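Local coordinates for protein SAM-dependent O-methyltransferase (Leptospira interrogans, PDB 2HNK) that probably transfers methyl groups from S-adenosylmethionine to hydroxyl groups of an acceptor, and is caught here with the by-product S-adenosyl-L-homocysteine bound, at residues 152-155 against 159-162; 120-125 against 164-169; 180-185 against 216-221; 64-69 against 76-81. One frame throughout, in Å; residues are numbered along the deposited sequence.

Contact 1 of 4, residues 152-155 against 159-162; sequences FLDA and NYPN. With SAH (S-adenosyl-L-homocysteine), chain O.
At the end of strand 148-153, where the chain turns through the cofactor pocket into helix 160-170, Leu153 lies under the flat side of Tyr160. The branch that does the touching is CD2: it stands over the middle of the phenol ring, 3.6 Å from the ring centroid and only 10° off the normal, a CH-pi contact. With CG opposite the backbone N (chi1 174°), the leucine is swung so that CG and CD1 also follow the ring, CD1 lying 3.8 Å from Tyr160 CE1. The far end of the ring runs past the strand backbone, and Tyr160 OH donates to the carbonyl O of Asp180 while accepting from Lys157 NZ, which keeps this buried hydroxyl satisfied. Ala155 O meets the ring edge near its plane, 3.8 Å from Tyr160 CE1.

Asp154 turns its carboxylate to the ligand: OD2 accepts from the amino N of SAH at 3.0 Å, while OD1 forms a salt bridge with Lys157. One lysine therefore steadies both the carboxylate and the tyrosine. At the helix start, Asn162 ND2 donates to Asn159 OD1 at 2.7 Å, closing the first turn.

Strand 148-153 runs between strands 63-67 and 175-180. On one face Leu153 and Tyr160 pack against Phe204 of helix 196-210; on the other, Phe152 meets Phe78 and helix 46-59.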
# COMPACT_ATOMS: atom_id res chain seq x y z
N PHE C 152 -8.82 -10.31 -0.95
CA PHE C 152 -9.53 -9.18 -0.37
C PHE C 152 -10.63 -9.69 0.56
O PHE C 152 -11.58 -10.33 0.12
CB PHE C 152 -10.11 -8.29 -1.47
CG PHE C 152 -10.72 -7.01 -0.96
CD1 PHE C 152 -9.99 -6.16 -0.12
CD2 PHE C 152 -12.00 -6.65 -1.31
CE1 PHE C 152 -10.56 -4.98 0.36
CE2 PHE C 152 -12.57 -5.45 -0.84
CZ PHE C 152 -11.84 -4.63 -0.00
N LEU C 153 -10.48 -9.42 1.85
CA LEU C 153 -11.45 -9.82 2.85
C LEU C 153 -12.40 -8.66 3.22
O LEU C 153 -11.99 -7.70 3.88
CB LEU C 153 -10.76 -10.36 4.11
CG LEU C 153 -11.64 -10.71 5.32
CD1 LEU C 153 -12.75 -11.73 4.96
CD2 LEU C 153 -10.82 -11.19 6.51
N ASP C 154 -13.66 -8.80 2.81
CA ASP C 154 -14.68 -7.79 3.03
C ASP C 154 -16.08 -8.40 3.18
O ASP C 154 -17.06 -7.88 2.67
CB ASP C 154 -14.66 -6.78 1.88
CG ASP C 154 -15.43 -5.51 2.20
OD1 ASP C 154 -15.66 -5.21 3.40
OD2 ASP C 154 -15.79 -4.81 1.25
N ALA C 155 -16.16 -9.52 3.90
CA ALA C 155 -17.43 -10.24 4.06
C ALA C 155 -18.02 -10.01 5.45
O ALA C 155 -17.88 -8.92 6.02
CB ALA C 155 -17.23 -11.72 3.77
N ASN C 159 -17.16 -13.46 11.20
CA ASN C 159 -16.43 -14.61 10.69
C ASN C 159 -14.99 -14.37 10.23
O ASN C 159 -14.35 -15.30 9.73
CB ASN C 159 -17.23 -15.31 9.59
CG ASN C 159 -18.07 -16.46 10.12
OD1 ASN C 159 -17.72 -17.08 11.12
ND2 ASN C 159 -19.18 -16.74 9.46
N TYR C 160 -14.48 -13.14 10.41
CA TYR C 160 -13.10 -12.80 10.01
C TYR C 160 -12.05 -13.76 10.60
O TYR C 160 -11.19 -14.24 9.85
CB TYR C 160 -12.76 -11.35 10.38
CG TYR C 160 -13.03 -10.28 9.33
CD1 TYR C 160 -14.11 -10.39 8.44
CD2 TYR C 160 -12.23 -9.14 9.26
CE1 TYR C 160 -14.36 -9.39 7.49
CE2 TYR C 160 -12.47 -8.13 8.31
CZ TYR C 160 -13.54 -8.26 7.44
OH TYR C 160 -13.78 -7.26 6.52
N PRO C 161 -12.10 -14.03 11.93
CA PRO C 161 -11.13 -15.00 12.46
C PRO C 161 -11.26 -16.42 11.89
O PRO C 161 -10.30 -17.18 11.96
CB PRO C 161 -11.40 -14.99 13.98
CG PRO C 161 -12.74 -14.41 14.15
CD PRO C 161 -12.98 -13.49 12.99
N ASN C 162 -12.40 -16.77 11.31
CA ASN C 162 -12.55 -18.07 10.65
C ASN C 162 -12.07 -18.09 9.20
O ASN C 162 -11.62 -19.14 8.71
CB ASN C 162 -13.99 -18.57 10.76
CG ASN C 162 -14.46 -18.68 12.20
OD1 ASN C 162 -13.74 -19.20 13.05
ND2 ASN C 162 -15.65 -18.17 12.48
N SAH O . -16.40 -5.47 -1.65
CA SAH O . -17.72 -4.78 -1.71
CB SAH O . -18.30 -4.63 -0.30
CG SAH O . -18.61 -5.95 0.40
SD SAH O . -20.05 -5.75 1.47
C SAH O . -17.69 -3.44 -2.45
O SAH O . -18.72 -2.81 -2.69
OXT SAH O . -16.63 -2.94 -2.84
C5' SAH O . -20.06 -7.48 2.03
C4' SAH O . -20.71 -8.47 1.07
O4' SAH O . -20.41 -9.78 1.52
C3' SAH O . -22.22 -8.35 1.02
O3' SAH O . -22.61 -8.22 -0.33
C2' SAH O . -22.77 -9.65 1.57
O2' SAH O . -23.84 -10.12 0.78
C1' SAH O . -21.57 -10.59 1.47
N9 SAH O . -21.54 -11.64 2.51
C8 SAH O . -22.06 -11.61 3.79
N7 SAH O . -21.81 -12.80 4.39
C5 SAH O . -21.13 -13.59 3.52
C6 SAH O . -20.63 -14.89 3.61
N6 SAH O . -20.78 -15.61 4.72
N1 SAH O . -19.97 -15.44 2.52
C2 SAH O . -19.81 -14.71 1.36
N3 SAH O . -20.30 -13.43 1.28
C4 SAH O . -20.96 -12.88 2.34

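Contact 2 of 4, residues 120-125 against 164-169; sequences SALETL and YPLILK. With SAH (S-adenosyl-L-homocysteine), chain O.
Segments 120-125 and 164-169, on helices 121-130 and 160-170, come nearest at Leu125 and Leu166, whose CA atoms are 6.7 Å apart; no hydrogen bond joins the two segments. The first helix starts at Ser120, its N-cap, whose OG accepts from Glu123 N in a nearly straight bond of 169°. The second is kinked where Pro165 has no N-H to offer the preceding turn.

Leu166 bridges the gap with one methyl. Its CG lies opposite the carbonyl carbon (chi1 -52°) and the chain is extended beyond, which drives CD1 between two residues one turn apart: Leu122 CD2 is 3.9 Å from Leu166 CD1, and Leu125 CB is 4.0 Å from the same methyl. Leu122 meets Leu166 almost at right angles, whereas Leu125 slants across it and brings CD1 to 4.2 Å from Leu166 CB.

At the helix start Ala121 N donates to SAH N1, the two atoms 3.1 Å apart. Ala121 CB packs beside the adenine, 3.5 Å from SAH C2. Both helices lean on Ile67 of strand 63-67, as expected for helices on one face of the Rossmann-like sheet of class I methyltransferases, with the adenine recognised at a helix N terminus.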
# COMPACT_ATOMS: atom_id res chain seq x y z
N SER C 120 -22.07 -19.68 0.69
CA SER C 120 -21.24 -19.39 1.86
C SER C 120 -19.75 -19.43 1.53
O SER C 120 -19.27 -20.40 0.93
CB SER C 120 -21.58 -20.40 2.97
OG SER C 120 -20.41 -20.83 3.66
N ALA C 121 -19.02 -18.38 1.91
CA ALA C 121 -17.60 -18.27 1.57
C ALA C 121 -16.73 -19.26 2.34
O ALA C 121 -15.74 -19.77 1.80
CB ALA C 121 -17.10 -16.86 1.75
N LEU C 122 -17.08 -19.54 3.59
CA LEU C 122 -16.39 -20.61 4.33
C LEU C 122 -16.38 -21.91 3.53
O LEU C 122 -15.34 -22.55 3.39
CB LEU C 122 -17.01 -20.82 5.72
CG LEU C 122 -16.81 -19.71 6.77
CD1 LEU C 122 -17.63 -20.00 8.02
CD2 LEU C 122 -15.35 -19.51 7.13
N GLU C 123 -17.53 -22.28 2.97
CA GLU C 123 -17.67 -23.45 2.11
C GLU C 123 -16.91 -23.33 0.80
O GLU C 123 -16.22 -24.26 0.40
CB GLU C 123 -19.13 -23.65 1.75
CG GLU C 123 -19.92 -24.50 2.70
CD GLU C 123 -21.23 -24.91 2.08
OE1 GLU C 123 -22.29 -24.49 2.60
OE2 GLU C 123 -21.18 -25.62 1.04
N THR C 124 -17.06 -22.19 0.13
CA THR C 124 -16.42 -21.96 -1.15
C THR C 124 -14.91 -22.12 -1.01
O THR C 124 -14.25 -22.72 -1.86
CB THR C 124 -16.79 -20.58 -1.72
OG1 THR C 124 -18.21 -20.53 -1.93
CG2 THR C 124 -16.07 -20.32 -3.04
N LEU C 125 -14.37 -21.60 0.09
CA LEU C 125 -12.94 -21.64 0.31
C LEU C 125 -12.47 -23.05 0.68
O LEU C 125 -11.42 -23.48 0.23
CB LEU C 125 -12.52 -20.61 1.38
CG LEU C 125 -12.73 -19.11 1.08
CD1 LEU C 125 -12.19 -18.30 2.25
CD2 LEU C 125 -12.08 -18.67 -0.23
N TYR C 164 -9.51 -16.32 8.18
CA TYR C 164 -8.06 -16.18 8.27
C TYR C 164 -7.24 -17.45 7.98
O TYR C 164 -6.42 -17.44 7.06
CB TYR C 164 -7.67 -15.52 9.60
CG TYR C 164 -6.20 -15.22 9.72
CD1 TYR C 164 -5.60 -14.25 8.91
CD2 TYR C 164 -5.39 -15.90 10.63
CE1 TYR C 164 -4.23 -13.97 9.01
CE2 TYR C 164 -4.03 -15.63 10.74
CZ TYR C 164 -3.46 -14.67 9.92
OH TYR C 164 -2.11 -14.39 10.03
N PRO C 165 -7.45 -18.54 8.75
CA PRO C 165 -6.66 -19.77 8.45
C PRO C 165 -6.85 -20.31 7.03
O PRO C 165 -5.89 -20.80 6.45
CB PRO C 165 -7.14 -20.78 9.50
CG PRO C 165 -8.45 -20.22 10.02
CD PRO C 165 -8.33 -18.73 9.92
N LEU C 166 -8.06 -20.19 6.49
CA LEU C 166 -8.35 -20.61 5.11
C LEU C 166 -7.65 -19.75 4.04
O LEU C 166 -7.18 -20.27 3.01
CB LEU C 166 -9.87 -20.62 4.86
CG LEU C 166 -10.85 -21.35 5.79
CD1 LEU C 166 -12.30 -21.11 5.35
CD2 LEU C 166 -10.58 -22.86 5.87
N ILE C 167 -7.61 -18.44 4.29
CA ILE C 167 -6.89 -17.49 3.44
C ILE C 167 -5.41 -17.84 3.41
O ILE C 167 -4.78 -17.88 2.36
CB ILE C 167 -7.07 -16.03 3.94
CG1 ILE C 167 -8.52 -15.57 3.71
CG2 ILE C 167 -6.05 -15.08 3.30
CD1 ILE C 167 -8.96 -14.42 4.59
N LEU C 168 -4.87 -18.11 4.60
CA LEU C 168 -3.45 -18.36 4.78
C LEU C 168 -3.02 -19.65 4.10
O LEU C 168 -1.89 -19.76 3.61
CB LEU C 168 -3.15 -18.41 6.28
CG LEU C 168 -2.02 -17.54 6.82
CD1 LEU C 168 -2.16 -16.10 6.33
CD2 LEU C 168 -2.03 -17.62 8.34
N LYS C 169 -3.92 -20.63 4.08
CA LYS C 169 -3.70 -21.91 3.42
C LYS C 169 -3.78 -21.77 1.90
O LYS C 169 -2.98 -22.36 1.16
CB LYS C 169 -4.70 -22.95 3.95
CG LYS C 169 -4.55 -24.35 3.35
CD LYS C 169 -4.37 -25.42 4.43
CE LYS C 169 -2.96 -25.39 5.02
NZ LYS C 169 -2.88 -26.04 6.37
N SAH O . -16.40 -5.47 -1.65
CA SAH O . -17.72 -4.78 -1.71
CB SAH O . -18.30 -4.63 -0.30
CG SAH O . -18.61 -5.95 0.40
SD SAH O . -20.05 -5.75 1.47
C SAH O . -17.69 -3.44 -2.45
O SAH O . -18.72 -2.81 -2.69
OXT SAH O . -16.63 -2.94 -2.84
C5' SAH O . -20.06 -7.48 2.03
C4' SAH O . -20.71 -8.47 1.07
O4' SAH O . -20.41 -9.78 1.52
C3' SAH O . -22.22 -8.35 1.02
O3' SAH O . -22.61 -8.22 -0.33
C2' SAH O . -22.77 -9.65 1.57
O2' SAH O . -23.84 -10.12 0.78
C1' SAH O . -21.57 -10.59 1.47
N9 SAH O . -21.54 -11.64 2.51
C8 SAH O . -22.06 -11.61 3.79
N7 SAH O . -21.81 -12.80 4.39
C5 SAH O . -21.13 -13.59 3.52
C6 SAH O . -20.63 -14.89 3.61
N6 SAH O . -20.78 -15.61 4.72
N1 SAH O . -19.97 -15.44 2.52
C2 SAH O . -19.81 -14.71 1.36
N3 SAH O . -20.30 -13.43 1.28
C4 SAH O . -20.96 -12.88 2.34

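Contact 3 of 4, residues 180-185 against 216-221; sequences DNVLWD and VSLVPI
Leu218 points its isobutyl group into a tight turn of the opposite segment and is met there by Val182 and Leu183 from two directions. Val182 and Leu218 reach toward each other tip to tip, with Val182 CG2 3.8 Å from Leu218 CD2 and nearly as close to Leu218 CG. Leu183 instead slants across the same leucine, its CD2 lying 4.0 Å from Leu218 CD2. A single methyl of Leu218 is thus shared by both partners. Chi1 of -159° sets its CG opposite the backbone N; CD1 continues the extended chain, and the side branch CD2 is the one that meets Val182 and Leu183. On the valine, the branch used is the one wedged between the backbone N and the carbonyl carbon.

Val182 and Leu183 can present adjacent side chains to one partner because they are the two central residues of a type I turn from Asn181 to Trp184, closed by a weak Trp184 N to Asn181 O bond. Across from it, the strand ends at Val219, and an inverse gamma turn centred on Pro220 bends the chain away. Asn205 ND2 bonds to Val182 O, and Leu183 also packs on Ile6 of the second subunit.

The cluster is wholly apolar and buried, and the side chain of Val182 is about 13 Å from the bound SAH. It joins the loop after strand 175-180 to strand 214-219, outermost in this chain, bridging past the intervening strand 225-230 at the antiparallel end of the seven-stranded methyltransferase sheet, strand order 3-2-1-4-5-7-6.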
# COMPACT_ATOMS: atom_id res chain seq x y z
N ASP C 180 -10.44 -5.50 4.84
CA ASP C 180 -11.25 -4.29 4.96
C ASP C 180 -11.94 -4.16 6.33
O ASP C 180 -12.18 -5.16 7.01
CB ASP C 180 -12.30 -4.27 3.84
CG ASP C 180 -12.76 -2.86 3.49
OD1 ASP C 180 -11.88 -1.97 3.39
OD2 ASP C 180 -13.99 -2.64 3.32
N ASN C 181 -12.26 -2.92 6.73
CA ASN C 181 -13.06 -2.62 7.93
C ASN C 181 -12.40 -2.96 9.27
O ASN C 181 -13.09 -3.14 10.28
CB ASN C 181 -14.44 -3.29 7.87
CG ASN C 181 -15.32 -2.75 6.75
OD1 ASN C 181 -15.56 -3.43 5.76
ND2 ASN C 181 -15.79 -1.53 6.92
N VAL C 182 -11.07 -3.02 9.28
CA VAL C 182 -10.33 -3.47 10.46
C VAL C 182 -10.40 -2.51 11.65
O VAL C 182 -10.02 -2.87 12.76
CB VAL C 182 -8.84 -3.85 10.12
CG1 VAL C 182 -8.78 -5.11 9.23
CG2 VAL C 182 -8.08 -2.68 9.48
N LEU C 183 -10.91 -1.30 11.42
CA LEU C 183 -11.10 -0.34 12.51
C LEU C 183 -12.56 -0.23 12.95
O LEU C 183 -12.85 0.30 14.02
CB LEU C 183 -10.50 1.02 12.16
CG LEU C 183 -8.96 1.03 12.02
CD1 LEU C 183 -8.45 2.39 11.59
CD2 LEU C 183 -8.28 0.58 13.32
N TRP C 184 -13.47 -0.74 12.12
CA TRP C 184 -14.90 -0.81 12.42
C TRP C 184 -15.43 0.47 13.08
O TRP C 184 -15.90 0.47 14.22
CB TRP C 184 -15.19 -2.05 13.27
CG TRP C 184 -16.55 -2.68 13.10
CD1 TRP C 184 -17.32 -3.22 14.09
CD2 TRP C 184 -17.29 -2.86 11.88
NE1 TRP C 184 -18.49 -3.71 13.57
CE2 TRP C 184 -18.50 -3.50 12.22
CE3 TRP C 184 -17.05 -2.53 10.53
CZ2 TRP C 184 -19.47 -3.83 11.26
CZ3 TRP C 184 -18.01 -2.86 9.58
CH2 TRP C 184 -19.21 -3.51 9.95
N ASP C 185 -15.31 1.57 12.33
CA ASP C 185 -15.72 2.91 12.76
C ASP C 185 -15.13 3.30 14.12
O ASP C 185 -15.72 4.08 14.87
CB ASP C 185 -17.25 3.04 12.74
CG ASP C 185 -17.72 4.47 12.56
OD1 ASP C 185 -17.04 5.27 11.88
OD2 ASP C 185 -18.79 4.79 13.09
N VAL C 216 2.25 -7.38 9.10
CA VAL C 216 1.05 -6.55 8.98
C VAL C 216 1.35 -5.04 8.95
O VAL C 216 2.18 -4.53 9.70
CB VAL C 216 -0.01 -6.90 10.09
CG1 VAL C 216 0.59 -6.83 11.49
CG2 VAL C 216 -1.27 -6.02 9.98
N SER C 217 0.64 -4.35 8.06
CA SER C 217 0.58 -2.90 8.09
C SER C 217 -0.89 -2.49 8.11
O SER C 217 -1.64 -2.81 7.18
CB SER C 217 1.31 -2.28 6.90
OG SER C 217 1.22 -0.87 6.95
N LEU C 218 -1.30 -1.80 9.17
CA LEU C 218 -2.69 -1.37 9.33
C LEU C 218 -2.83 0.10 8.94
O LEU C 218 -2.48 1.01 9.69
CB LEU C 218 -3.16 -1.61 10.77
CG LEU C 218 -4.68 -1.70 11.02
CD1 LEU C 218 -4.96 -2.21 12.43
CD2 LEU C 218 -5.41 -0.37 10.76
N VAL C 219 -3.38 0.31 7.75
CA VAL C 219 -3.39 1.60 7.09
C VAL C 219 -4.69 2.32 7.42
O VAL C 219 -5.76 1.77 7.20
CB VAL C 219 -3.27 1.40 5.55
CG1 VAL C 219 -3.20 2.74 4.82
CG2 VAL C 219 -2.07 0.53 5.21
N PRO C 220 -4.61 3.56 7.96
CA PRO C 220 -5.85 4.26 8.29
C PRO C 220 -6.53 4.89 7.07
O PRO C 220 -6.88 6.08 7.07
CB PRO C 220 -5.41 5.30 9.32
CG PRO C 220 -3.98 5.59 8.98
CD PRO C 220 -3.41 4.34 8.33
N ILE C 221 -6.73 4.09 6.03
CA ILE C 221 -7.51 4.53 4.88
C ILE C 221 -8.91 3.92 4.99
O ILE C 221 -9.07 2.78 5.46
CB ILE C 221 -6.80 4.20 3.53
CG1 ILE C 221 -7.53 4.86 2.35
CG2 ILE C 221 -6.64 2.69 3.33
CD1 ILE C 221 -6.88 4.61 0.99

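Contact 4 of 4, residues 64-69 against 76-81; sequences IIEIGT and LCFASA. With SAH (S-adenosyl-L-homocysteine), chain O.
Phe78 of helix 73-81 faces strand 63-67 and is touched there by Ile64 and Glu66. Ile64 crosses it at about a right angle: CG2 lies over one face of the ring, and CD1 comes 3.8 Å from Phe78 CD2. Glu66 approaches the rim instead. Its OE2 sits in the ring plane, 3.7 Å from Phe78 CE1 and equally close to CD1, so that the carboxylate oxygen meets the slightly positive hydrogens of the edge; the carboxylate itself is turned 66° against the ring.

The glutamate is held by more than the phenylalanine. CG lies opposite the backbone N (chi1 171°) and the chain runs on extended, bringing the carboxylate to the loop beyond the strand. There Thr69 OG1 donates to the anti lone pair of Glu66 OE1 at 2.8 Å, and OE2 is hydrogen-bonded to Ser74 OG. Each oxygen of this buried carboxylate thus has a hydroxyl partner, and Glu66 is a second-shell residue that probably positions Ser74, which bonds SAH directly.

Between Glu66 and Thr69, Gly68 offers its carbonyl O to the amino N of SAH, 3.0 Å away. Thr69 N bonds to Asp92 OD2. Strand, glycine-containing turn and helix belong to the first beta-alpha-beta unit of the Rossmann-like fold, completed by strand 87-92, with the Glu-x-Gly sequence of the first conserved motif in SAM-dependent methyltransferases.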
# COMPACT_ATOMS: atom_id res chain seq x y z
N ILE C 64 -6.59 -13.67 -7.82
CA ILE C 64 -7.17 -12.98 -6.67
C ILE C 64 -8.46 -13.66 -6.21
O ILE C 64 -9.24 -14.14 -7.03
CB ILE C 64 -7.47 -11.48 -7.02
CG1 ILE C 64 -6.17 -10.75 -7.40
CG2 ILE C 64 -8.20 -10.78 -5.86
CD1 ILE C 64 -6.37 -9.32 -7.84
N ILE C 65 -8.69 -13.70 -4.90
CA ILE C 65 -10.01 -14.06 -4.37
C ILE C 65 -10.57 -12.94 -3.52
O ILE C 65 -9.93 -12.51 -2.56
CB ILE C 65 -10.01 -15.39 -3.57
CG1 ILE C 65 -9.58 -16.56 -4.45
CG2 ILE C 65 -11.40 -15.65 -2.96
CD1 ILE C 65 -9.43 -17.87 -3.69
N GLU C 66 -11.76 -12.47 -3.88
CA GLU C 66 -12.49 -11.50 -3.09
C GLU C 66 -13.58 -12.21 -2.29
O GLU C 66 -14.44 -12.87 -2.86
CB GLU C 66 -13.09 -10.42 -4.00
CG GLU C 66 -14.04 -9.47 -3.29
CD GLU C 66 -14.47 -8.32 -4.17
OE1 GLU C 66 -15.56 -8.38 -4.78
OE2 GLU C 66 -13.68 -7.36 -4.28
N ILE C 67 -13.52 -12.05 -0.97
CA ILE C 67 -14.51 -12.61 -0.06
C ILE C 67 -15.46 -11.48 0.34
O ILE C 67 -15.15 -10.68 1.24
CB ILE C 67 -13.87 -13.24 1.21
CG1 ILE C 67 -12.76 -14.24 0.86
CG2 ILE C 67 -14.94 -13.92 2.07
CD1 ILE C 67 -11.75 -14.43 1.97
N GLY C 68 -16.61 -11.41 -0.33
CA GLY C 68 -17.56 -10.33 -0.12
C GLY C 68 -17.50 -9.32 -1.24
O GLY C 68 -16.59 -8.48 -1.29
N THR C 69 -18.48 -9.41 -2.12
CA THR C 69 -18.48 -8.66 -3.38
C THR C 69 -19.51 -7.54 -3.46
O THR C 69 -19.22 -6.49 -4.05
CB THR C 69 -18.62 -9.64 -4.57
OG1 THR C 69 -17.43 -10.42 -4.63
CG2 THR C 69 -18.82 -8.92 -5.90
N LEU C 76 -14.34 -4.62 -9.53
CA LEU C 76 -14.12 -3.79 -10.72
C LEU C 76 -12.70 -3.20 -10.70
O LEU C 76 -12.04 -3.17 -11.73
CB LEU C 76 -15.15 -2.67 -10.74
CG LEU C 76 -15.98 -2.26 -11.95
CD1 LEU C 76 -16.41 -3.44 -12.83
CD2 LEU C 76 -17.20 -1.46 -11.46
N CYS C 77 -12.24 -2.77 -9.53
CA CYS C 77 -10.89 -2.25 -9.37
C CYS C 77 -9.82 -3.33 -9.53
O CYS C 77 -8.84 -3.12 -10.23
CB CYS C 77 -10.72 -1.54 -8.02
SG CYS C 77 -11.82 -0.14 -7.86
N PHE C 78 -10.02 -4.46 -8.86
CA PHE C 78 -9.13 -5.60 -9.02
C PHE C 78 -9.08 -6.09 -10.46
O PHE C 78 -7.99 -6.31 -11.00
CB PHE C 78 -9.54 -6.77 -8.12
CG PHE C 78 -9.29 -6.53 -6.65
CD1 PHE C 78 -10.33 -6.57 -5.74
CD2 PHE C 78 -8.00 -6.28 -6.19
CE1 PHE C 78 -10.11 -6.36 -4.37
CE2 PHE C 78 -7.76 -6.06 -4.83
CZ PHE C 78 -8.83 -6.11 -3.92
N ALA C 79 -10.25 -6.24 -11.09
CA ALA C 79 -10.35 -6.80 -12.44
C ALA C 79 -9.66 -5.94 -13.48
O ALA C 79 -8.97 -6.47 -14.36
CB ALA C 79 -11.81 -7.08 -12.84
N SER C 80 -9.81 -4.62 -13.39
CA SER C 80 -9.12 -3.71 -14.30
C SER C 80 -7.63 -3.54 -14.01
O SER C 80 -6.87 -3.20 -14.91
CB SER C 80 -9.80 -2.35 -14.41
OG SER C 80 -10.38 -1.95 -13.20
N ALA C 81 -7.21 -3.79 -12.77
CA ALA C 81 -5.79 -3.70 -12.40
C ALA C 81 -5.00 -4.93 -12.83
O ALA C 81 -3.81 -4.81 -13.14
CB ALA C 81 -5.62 -3.47 -10.91
N SAH O . -16.40 -5.47 -1.65
CA SAH O . -17.72 -4.78 -1.71
CB SAH O . -18.30 -4.63 -0.30
CG SAH O . -18.61 -5.95 0.40
SD SAH O . -20.05 -5.75 1.47
C SAH O . -17.69 -3.44 -2.45
O SAH O . -18.72 -2.81 -2.69
OXT SAH O . -16.63 -2.94 -2.84
C5' SAH O . -20.06 -7.48 2.03
C4' SAH O . -20.71 -8.47 1.07
O4' SAH O . -20.41 -9.78 1.52
C3' SAH O . -22.22 -8.35 1.02
O3' SAH O . -22.61 -8.22 -0.33
C2' SAH O . -22.77 -9.65 1.57
O2' SAH O . -23.84 -10.12 0.78
C1' SAH O . -21.57 -10.59 1.47
N9 SAH O . -21.54 -11.64 2.51
C8 SAH O . -22.06 -11.61 3.79
N7 SAH O . -21.81 -12.80 4.39
C5 SAH O . -21.13 -13.59 3.52
C6 SAH O . -20.63 -14.89 3.61
N6 SAH O . -20.78 -15.61 4.72
N1 SAH O . -19.97 -15.44 2.52
C2 SAH O . -19.81 -14.71 1.36
N3 SAH O . -20.30 -13.43 1.28
C4 SAH O . -20.96 -12.88 2.34

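In the fold
Following the chain, contact 4 comes first, closing a short loop between strand 63-67 and helix 73-81. Contact 2 opens next at 120-125 and is completed only at 164-169; within that long loop contact 1 opens and closes, so it is nested, and both use helix 160-170. Contact 3 follows in series and ties the loop after strand 175-180 to strand 214-219, outermost in this chain. None cross. Contacts 1, 2 and 4 all touch SAH and one another, Ile67 of 64-69 meeting both 152-155 and the helices of contact 2. Contact 1 adjoins contact 3 through Asp180, whereas contact 3 touches neither contact 2 nor contact 4.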